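Local coordinates for protein binary enterotoxin of Clostridium perfringens component a (Clostridium perfringens, PDB 5H03) that binds NAD(+) and NADH and probably acts as the ADP-ribosylating component of a binary enterotoxin, at residues Thr189-Val194 with Ala202-Asp207; Val92-Ala97 with Lys139-Thr144; Arg242-Tyr247 with Ser278-Ala283. All blocks are in the same frame, centred on the assembly; numbering follows the deposited sequence.

From the N terminus, contact 2 comes first: V92-A97, on strand 90-96 at the margin of a five-stranded mixed sheet, meets K139-T144, on and after strand 139-141 at the edge of a three-stranded sheet. It ties the two sheets together and closes a loop of 41 residues that takes in helix 118-128. Contact 1 follows, a hairpin with seven residues between T189-V194 and A202-D207, in the same five-stranded sheet; the two centres lie 13 Å apart. Contact 3 belongs to the second ADP-ribosyltransferase region, where R242-Y247 and S278-A283 pack two helices together, about 45 Å from contact 1, centre to centre. The three follow in series, none nested or crossing.

Contact 1 of 3, residues Thr189-Val194 with Ala202-Asp207; sequences TGLSIV and AKVDAD
Strands T189-V194 and A202-D207 form the two arms of a beta hairpin, antiparallel at 170° with axes 4.7 Å apart, inside the mixed sheet of the first ADP-ribosyltransferase region. S192 and K203 make a hydrogen-bonded pair: K203 N to S192 O is short, 2.6 Å, and S192 N returns a bond to K203 O. D205 N reaches G190 O at 3.0 Å. Then the register slips in a classic beta bulge, where T189 and G190 both face D205; T189 N gives D205 O a nearly straight bond of 2.7 Å, while that from G190 N is weak.

On the face shared by L191, A202 and V204, L191 CD1 rests on V204 CG2 at 4.0 Å, and F124 of helix 118-128 packs against both residues. On the opposite face, that of S192, K203 and D205, V194 CG1 lies 3.5 Å from K203 CD. K203 NZ forms a salt bridge with D205 OD1. Water 2 links S192 OG, K203 O and D205 OD1. At the bulge, a chi1 of 56° carries T189 OG1 to 3.4 Å from D205 CB and turns CG2 to the D207 carboxylate; water 1 joins OG1 to D207 OD1, donating to the latter at 2.8 Å.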
loop_
_atom_site.group_PDB
_atom_site.type_symbol
_atom_site.label_atom_id
_atom_site.label_comp_id
_atom_site.label_asym_id
_atom_site.label_seq_id
_atom_site.Cartn_x
_atom_site.Cartn_y
_atom_site.Cartn_z
ATOM N N THR A 189 15.794 -0.292 6.342
ATOM C CA THR A 189 17.216 -0.216 6.042
ATOM C C THR A 189 18.085 -0.761 7.176
ATOM O O THR A 189 19.320 -0.767 7.051
ATOM C CB THR A 189 17.605 1.236 5.739
ATOM O OG1 THR A 189 17.229 2.074 6.847
ATOM C CG2 THR A 189 16.848 1.729 4.486
ATOM N N GLY A 190 17.478 -1.207 8.279
ATOM C CA GLY A 190 18.214 -1.739 9.407
ATOM C C GLY A 190 17.310 -2.186 10.541
ATOM O O GLY A 190 16.190 -1.700 10.698
ATOM N N LEU A 191 17.771 -3.144 11.313
ATOM C CA LEU A 191 17.069 -3.578 12.501
ATOM C C LEU A 191 18.076 -3.652 13.634
ATOM O O LEU A 191 19.191 -4.150 13.447
ATOM C CB LEU A 191 16.399 -4.941 12.274
ATOM C CG LEU A 191 15.559 -5.537 13.406
ATOM C CD1 LEU A 191 14.327 -4.693 13.711
ATOM C CD2 LEU A 191 15.137 -6.912 12.960
ATOM N N SER A 192 17.676 -3.188 14.814
ATOM C CA SER A 192 18.551 -3.347 15.968
ATOM C C SER A 192 17.731 -3.252 17.235
ATOM O O SER A 192 16.656 -2.637 17.260
ATOM C CB SER A 192 19.659 -2.298 15.987
ATOM O OG SER A 192 19.107 -1.007 16.142
ATOM N N ILE A 193 18.225 -3.931 18.264
ATOM C CA ILE A 193 17.669 -3.841 19.602
ATOM C C ILE A 193 18.337 -2.664 20.305
ATOM O O ILE A 193 19.565 -2.638 20.446
ATOM C CB ILE A 193 17.877 -5.158 20.360
ATOM C CG1 ILE A 193 17.045 -6.251 19.674
ATOM C CG2 ILE A 193 17.491 -4.995 21.823
ATOM C CD1 ILE A 193 17.192 -7.637 20.256
ATOM N N VAL A 194 17.535 -1.675 20.709
ATOM C CA VAL A 194 18.015 -0.527 21.465
ATOM C C VAL A 194 17.360 -0.522 22.846
ATOM O O VAL A 194 16.275 -1.076 23.056
ATOM C CB VAL A 194 17.752 0.801 20.744
ATOM C CG1 VAL A 194 18.381 0.775 19.335
ATOM C CG2 VAL A 194 16.271 1.112 20.702
ATOM N N ALA A 202 12.616 -2.900 19.540
ATOM C CA ALA A 202 13.052 -3.255 18.191
ATOM C C ALA A 202 13.112 -1.962 17.391
ATOM O O ALA A 202 12.076 -1.346 17.139
ATOM C CB ALA A 202 12.074 -4.236 17.570
ATOM N N LYS A 203 14.301 -1.495 17.040
ATOM C CA LYS A 203 14.407 -0.231 16.327
ATOM C C LYS A 203 14.509 -0.491 14.814
ATOM O O LYS A 203 15.485 -1.095 14.353
ATOM C CB LYS A 203 15.605 0.565 16.829
ATOM C CG LYS A 203 15.688 1.977 16.260
ATOM C CD LYS A 203 16.965 2.687 16.728
ATOM C CE LYS A 203 16.997 4.141 16.267
ATOM N NZ LYS A 203 18.180 4.351 15.410
ATOM N N VAL A 204 13.522 -0.007 14.047
ATOM C CA VAL A 204 13.491 -0.176 12.585
ATOM C C VAL A 204 14.020 1.089 11.919
ATOM O O VAL A 204 13.388 2.147 11.988
ATOM C CB VAL A 204 12.084 -0.502 12.073
ATOM C CG1 VAL A 204 12.046 -0.415 10.502
ATOM C CG2 VAL A 204 11.637 -1.889 12.574
ATOM N N ASP A 205 15.194 1.014 11.304
ATOM C CA ASP A 205 15.633 2.111 10.446
ATOM C C ASP A 205 14.901 1.938 9.118
ATOM O O ASP A 205 14.759 0.819 8.631
ATOM C CB ASP A 205 17.143 2.066 10.219
ATOM C CG ASP A 205 17.940 2.474 11.439
ATOM O OD1 ASP A 205 17.363 2.491 12.556
ATOM O OD2 ASP A 205 19.155 2.759 11.273
ATOM N N ALA A 206 14.378 3.026 8.560
ATOM C CA ALA A 206 13.717 2.898 7.268
ATOM C C ALA A 206 13.840 4.188 6.479
ATOM O O ALA A 206 14.003 5.265 7.046
ATOM C CB ALA A 206 12.244 2.506 7.431
ATOM N N ASP A 207 13.711 4.067 5.161
ATOM C CA ASP A 207 13.622 5.214 4.266
ATOM C C ASP A 207 12.183 5.418 3.820
ATOM O O ASP A 207 11.444 4.452 3.584
ATOM C CB ASP A 207 14.455 5.020 2.994
ATOM C CG ASP A 207 15.962 5.171 3.234
ATOM O OD1 ASP A 207 16.384 5.672 4.303
ATOM O OD2 ASP A 207 16.718 4.792 2.328
HETATM O O HOH W 1 17.245 4.654 6.742
HETATM O O HOH W 2 17.622 0.146 13.716
#

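Contact 2 of 3, residues Val92-Ala97 with Lys139-Thr144; sequences VYYYEA and KDVTMT
Y93 and Y94, neighbours on strand 90-96, meet K139-T144 in quite different ways. The Y93 ring has T144 C over one face, with T144 C 3.3 Å from Y93 CD1, while M143 O and T142 O lie at its edge, near the ring plane. Its hydroxyl is held by D9, and the ring also stacks with H157 of strand 154-160. Y94 has CG set between its own N and carbonyl carbon (chi1 57°), which brings the ring round to V141 and K139. V141 CG1 approaches Y94 CD1 obliquely at 3.5 Å. The K139 chain, bent at its last two torsions, crosses the tyrosine at about a right angle and brings NZ to Y94 OH, a weak hydrogen bond of 3.1 Å.

The other methyl of V141 turns to V92, and these two side chains also cross at about a right angle; V141 CG2 stands 3.5 Å from V92 CB, a tight fit for two carbons. The backbones meet at a single antiparallel bridge: Y93 N donates to T142 O at 3.1 Å, and the return bond from T142 N is weak. With the strand axes at 99°, they do not run on as a ladder. Instead, this bridge joins the edge strand of the five-stranded sheet to T142, next to strand 139-141, itself at the edge of a three-stranded sheet.

Chemically, the contact rests on apolar packing round V141, the Y93 ring against the T144 backbone, and one good backbone bond. The ammonium of K139 has weak bonds to Y94 and Q135, and E96 OE1, 4.8 Å from K139 NZ, probably adds a mild electrostatic pull.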
loop_
_atom_site.group_PDB
_atom_site.type_symbol
_atom_site.label_atom_id
_atom_site.label_comp_id
_atom_site.label_asym_id
_atom_site.label_seq_id
_atom_site.Cartn_x
_atom_site.Cartn_y
_atom_site.Cartn_z
ATOM N N VAL A 92 13.085 11.145 11.605
ATOM C CA VAL A 92 11.910 11.338 12.436
ATOM C C VAL A 92 11.664 10.030 13.167
ATOM O O VAL A 92 12.261 8.999 12.849
ATOM C CB VAL A 92 10.651 11.753 11.639
ATOM C CG1 VAL A 92 10.806 13.174 11.111
ATOM C CG2 VAL A 92 10.312 10.760 10.527
ATOM N N TYR A 93 10.811 10.099 14.190
ATOM C CA TYR A 93 10.616 8.995 15.118
ATOM C C TYR A 93 9.130 8.775 15.397
ATOM O O TYR A 93 8.324 9.710 15.336
ATOM C CB TYR A 93 11.340 9.272 16.448
ATOM C CG TYR A 93 12.827 9.508 16.344
ATOM C CD1 TYR A 93 13.329 10.739 15.951
ATOM C CD2 TYR A 93 13.731 8.503 16.659
ATOM C CE1 TYR A 93 14.686 10.964 15.868
ATOM C CE2 TYR A 93 15.111 8.711 16.577
ATOM C CZ TYR A 93 15.576 9.947 16.191
ATOM O OH TYR A 93 16.926 10.168 16.114
ATOM N N TYR A 94 8.768 7.520 15.663
ATOM C CA TYR A 94 7.490 7.184 16.270
ATOM C C TYR A 94 7.548 5.732 16.702
ATOM O O TYR A 94 8.205 4.914 16.063
ATOM C CB TYR A 94 6.284 7.440 15.343
ATOM C CG TYR A 94 6.329 6.713 14.009
ATOM C CD1 TYR A 94 7.039 7.244 12.947
ATOM C CD2 TYR A 94 5.647 5.517 13.815
ATOM C CE1 TYR A 94 7.089 6.620 11.748
ATOM C CE2 TYR A 94 5.683 4.868 12.590
ATOM C CZ TYR A 94 6.411 5.428 11.563
ATOM O OH TYR A 94 6.477 4.809 10.329
ATOM N N TYR A 95 6.884 5.440 17.808
ATOM C CA TYR A 95 6.722 4.069 18.258
ATOM C C TYR A 95 5.570 3.434 17.494
ATOM O O TYR A 95 4.668 4.124 17.008
ATOM C CB TYR A 95 6.431 4.024 19.755
ATOM C CG TYR A 95 7.619 4.332 20.632
ATOM C CD1 TYR A 95 8.536 3.338 20.963
ATOM C CD2 TYR A 95 7.815 5.607 21.141
ATOM C CE1 TYR A 95 9.633 3.622 21.775
ATOM C CE2 TYR A 95 8.881 5.898 21.951
ATOM C CZ TYR A 95 9.794 4.910 22.267
ATOM O OH TYR A 95 10.868 5.231 23.083
ATOM N N GLU A 96 5.621 2.111 17.356
ATOM C CA GLU A 96 4.715 1.451 16.436
ATOM C C GLU A 96 4.383 0.065 16.974
ATOM O O GLU A 96 5.194 -0.551 17.671
ATOM C CB GLU A 96 5.372 1.361 15.042
ATOM C CG GLU A 96 4.455 0.951 13.910
ATOM C CD GLU A 96 3.270 1.883 13.748
ATOM O OE1 GLU A 96 3.368 2.787 12.898
ATOM O OE2 GLU A 96 2.271 1.739 14.485
ATOM N N ALA A 97 3.210 -0.441 16.598
ATOM C CA ALA A 97 2.810 -1.800 16.931
ATOM C C ALA A 97 3.304 -2.766 15.855
ATOM O O ALA A 97 3.552 -2.382 14.714
ATOM C CB ALA A 97 1.289 -1.899 17.055
ATOM N N LYS A 139 0.792 11.389 7.249
ATOM C CA LYS A 139 1.504 10.830 8.385
ATOM C C LYS A 139 2.072 11.966 9.219
ATOM O O LYS A 139 2.769 12.841 8.694
ATOM C CB LYS A 139 2.623 9.885 7.929
ATOM C CG LYS A 139 3.124 8.967 9.018
ATOM C CD LYS A 139 4.471 8.358 8.639
ATOM C CE LYS A 139 4.359 6.883 8.381
ATOM N NZ LYS A 139 3.848 6.244 9.619
ATOM N N ASP A 140 1.780 11.962 10.512
ATOM C CA ASP A 140 2.350 12.953 11.415
ATOM C C ASP A 140 3.245 12.265 12.445
ATOM O O ASP A 140 2.889 11.210 12.988
ATOM C CB ASP A 140 1.253 13.793 12.066
ATOM C CG ASP A 140 0.259 12.966 12.827
ATOM O OD1 ASP A 140 0.524 12.678 14.002
ATOM O OD2 ASP A 140 -0.781 12.608 12.247
ATOM N N VAL A 141 4.431 12.833 12.664
ATOM C CA VAL A 141 5.491 12.225 13.468
ATOM C C VAL A 141 6.158 13.334 14.276
ATOM O O VAL A 141 5.784 14.502 14.176
ATOM C CB VAL A 141 6.542 11.503 12.594
ATOM C CG1 VAL A 141 5.911 10.338 11.817
ATOM C CG2 VAL A 141 7.246 12.483 11.674
ATOM N N THR A 142 7.157 12.973 15.085
ATOM C CA THR A 142 7.942 13.952 15.853
ATOM C C THR A 142 9.420 13.909 15.449
ATOM O O THR A 142 9.873 13.058 14.678
ATOM C CB THR A 142 7.791 13.764 17.371
ATOM O OG1 THR A 142 8.221 12.456 17.759
ATOM C CG2 THR A 142 6.348 13.957 17.779
ATOM N N MET A 143 10.185 14.809 16.043
ATOM C CA MET A 143 11.501 15.160 15.556
ATOM C C MET A 143 12.642 14.554 16.364
ATOM O O MET A 143 13.785 14.563 15.889
ATOM C CB MET A 143 11.604 16.687 15.570
ATOM C CG MET A 143 10.237 17.328 15.271
ATOM S SD MET A 143 10.256 19.116 15.197
ATOM C CE MET A 143 10.368 19.550 16.926
ATOM N N THR A 144 12.372 14.027 17.560
ATOM C CA THR A 144 13.409 13.445 18.398
ATOM C C THR A 144 13.005 12.071 18.918
ATOM O O THR A 144 11.827 11.706 18.946
ATOM C CB THR A 144 13.738 14.355 19.598
ATOM O OG1 THR A 144 12.516 14.811 20.219
ATOM C CG2 THR A 144 14.556 15.547 19.134
#

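Contact 3 of 3, residues Arg242-Tyr247 with Ser278-Ala283; sequences RDINNY and SNISSA
I280 lays its CD1 methyl against helix segment R242-Y247, between D243 and Y247 one turn apart, reaching D243 O at 3.5 Å and Y247 CB at 3.6 Å. With CG1 anti to the carbonyl carbon and CD1 carried on outward, the chain extends into the step between those two residues, meeting the tyrosine side chain at about a right angle and its ring obliquely. L384 of strand 382-385 and F338 add apolar contacts to both I280 and Y247.

The next helical turn along S278-A283 presents A283, whose CB abuts I244 CD1 at 3.5 Å, closer than carbons usually sit. The small alanine lets the isoleucine tip come right up to the helix. I244 and I280 are also the nearest pair along the backbones, 5.9 Å between CA atoms, where the helix segments cross at -102° with their axes 8.9 Å apart.

A polar link borders this apolar patch. N279 ND2 donates to D243 OD2 at 3.0 Å; the donor comes from the anti side of the carboxylate but 34° out of its plane, whereas the oxygen lies close to the amide plane. The two flat groups are turned 45° against each other. E275 takes a second bond from ND2, helping to fix the amide's rotation. The other carboxylate oxygen, D243 OD1, lies above the R242 guanidinium face toward its rim, a pairing of charges alone; R242 NH2 hydrogen-bonds to N239.

From the same helix 238-261, Y247 OH bonds to N256, and I244 lies beside L248; both N256 and L248 bind NAD(+). This is a steeply crossed helix-helix packing that borders the nucleotide site of the second ADP-ribosyltransferase region.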
loop_
_atom_site.group_PDB
_atom_site.type_symbol
_atom_site.label_atom_id
_atom_site.label_comp_id
_atom_site.label_asym_id
_atom_site.label_seq_id
_atom_site.Cartn_x
_atom_site.Cartn_y
_atom_site.Cartn_z
ATOM N N ARG A 242 -4.927 -11.990 -30.470
ATOM C CA ARG A 242 -6.212 -12.662 -30.431
ATOM C C ARG A 242 -6.397 -13.368 -29.097
ATOM O O ARG A 242 -7.423 -13.190 -28.433
ATOM C CB ARG A 242 -6.327 -13.647 -31.596
ATOM C CG ARG A 242 -7.575 -14.531 -31.553
ATOM C CD ARG A 242 -7.513 -15.720 -32.536
ATOM N NE ARG A 242 -6.401 -16.627 -32.248
ATOM C CZ ARG A 242 -6.513 -17.947 -32.094
ATOM N NH1 ARG A 242 -7.694 -18.540 -32.206
ATOM N NH2 ARG A 242 -5.433 -18.680 -31.820
ATOM N N ASP A 243 -5.397 -14.148 -28.666
ATOM C CA ASP A 243 -5.558 -14.956 -27.449
ATOM C C ASP A 243 -5.585 -14.111 -26.179
ATOM O O ASP A 243 -6.174 -14.537 -25.186
ATOM C CB ASP A 243 -4.492 -16.052 -27.386
ATOM C CG ASP A 243 -4.775 -17.161 -28.381
ATOM O OD1 ASP A 243 -5.843 -17.071 -29.010
ATOM O OD2 ASP A 243 -3.979 -18.118 -28.531
ATOM N N ILE A 244 -4.965 -12.928 -26.175
ATOM C CA ILE A 244 -5.125 -12.032 -25.034
ATOM C C ILE A 244 -6.533 -11.449 -25.021
ATOM O O ILE A 244 -7.249 -11.525 -24.011
ATOM C CB ILE A 244 -4.058 -10.924 -25.031
ATOM C CG1 ILE A 244 -2.663 -11.535 -24.858
ATOM C CG2 ILE A 244 -4.364 -9.878 -23.937
ATOM C CD1 ILE A 244 -1.588 -10.736 -25.482
ATOM N N ASN A 245 -6.939 -10.840 -26.144
ATOM C CA ASN A 245 -8.289 -10.307 -26.272
ATOM C C ASN A 245 -9.328 -11.327 -25.830
ATOM O O ASN A 245 -10.273 -10.991 -25.098
ATOM C CB ASN A 245 -8.536 -9.876 -27.720
ATOM C CG ASN A 245 -7.930 -8.498 -28.049
ATOM O OD1 ASN A 245 -7.534 -7.732 -27.159
ATOM N ND2 ASN A 245 -7.847 -8.191 -29.341
ATOM N N ASN A 246 -9.147 -12.587 -26.216
ATOM C CA ASN A 246 -10.130 -13.591 -25.821
ATOM C C ASN A 246 -10.061 -13.916 -24.335
ATOM O O ASN A 246 -11.109 -14.067 -23.698
ATOM C CB ASN A 246 -10.015 -14.844 -26.675
ATOM C CG ASN A 246 -10.513 -14.603 -28.117
ATOM O OD1 ASN A 246 -11.143 -13.571 -28.401
ATOM N ND2 ASN A 246 -10.271 -15.567 -29.010
ATOM N N TYR A 247 -8.847 -14.031 -23.768
ATOM C CA TYR A 247 -8.708 -14.304 -22.336
ATOM C C TYR A 247 -9.360 -13.196 -21.515
ATOM O O TYR A 247 -10.114 -13.462 -20.578
ATOM C CB TYR A 247 -7.217 -14.456 -21.973
ATOM C CG TYR A 247 -6.942 -14.757 -20.512
ATOM C CD1 TYR A 247 -6.850 -13.735 -19.563
ATOM C CD2 TYR A 247 -6.765 -16.061 -20.083
ATOM C CE1 TYR A 247 -6.603 -14.019 -18.239
ATOM C CE2 TYR A 247 -6.515 -16.345 -18.760
ATOM C CZ TYR A 247 -6.437 -15.330 -17.848
ATOM O OH TYR A 247 -6.194 -15.631 -16.532
ATOM N N SER A 278 0.416 -20.864 -24.158
ATOM C CA SER A 278 1.723 -20.535 -24.697
ATOM C C SER A 278 1.706 -19.171 -25.367
ATOM O O SER A 278 2.665 -18.404 -25.247
ATOM C CB SER A 278 2.160 -21.629 -25.669
ATOM O OG SER A 278 3.144 -21.153 -26.553
ATOM N N ASN A 279 0.612 -18.842 -26.057
ATOM C CA ASN A 279 0.535 -17.557 -26.739
ATOM C C ASN A 279 0.433 -16.399 -25.748
ATOM O O ASN A 279 1.092 -15.364 -25.911
ATOM C CB ASN A 279 -0.640 -17.571 -27.722
ATOM C CG ASN A 279 -0.292 -18.314 -29.020
ATOM O OD1 ASN A 279 0.865 -18.314 -29.448
ATOM N ND2 ASN A 279 -1.287 -18.924 -29.653
ATOM N N ILE A 280 -0.425 -16.537 -24.740
ATOM C CA ILE A 280 -0.570 -15.483 -23.742
ATOM C C ILE A 280 0.724 -15.341 -22.958
ATOM O O ILE A 280 1.244 -14.235 -22.781
ATOM C CB ILE A 280 -1.764 -15.777 -22.804
ATOM C CG1 ILE A 280 -3.093 -15.730 -23.577
ATOM C CG2 ILE A 280 -1.738 -14.831 -21.558
ATOM C CD1 ILE A 280 -4.254 -16.364 -22.833
ATOM N N SER A 281 1.276 -16.464 -22.499
ATOM C CA SER A 281 2.508 -16.396 -21.717
ATOM C C SER A 281 3.666 -15.794 -22.516
ATOM O O SER A 281 4.474 -15.040 -21.967
ATOM C CB SER A 281 2.866 -17.776 -21.173
ATOM O OG SER A 281 4.021 -17.685 -20.374
ATOM N N SER A 282 3.799 -16.149 -23.803
ATOM C CA SER A 282 4.863 -15.539 -24.593
ATOM C C SER A 282 4.661 -14.037 -24.729
ATOM O O SER A 282 5.630 -13.264 -24.698
ATOM C CB SER A 282 4.968 -16.201 -25.973
ATOM O OG SER A 282 3.906 -15.784 -26.813
ATOM N N ALA A 283 3.410 -13.596 -24.905
ATOM C CA ALA A 283 3.144 -12.162 -24.961
ATOM C C ALA A 283 3.504 -11.462 -23.652
ATOM O O ALA A 283 3.909 -10.292 -23.654
ATOM C CB ALA A 283 1.670 -11.925 -25.282
#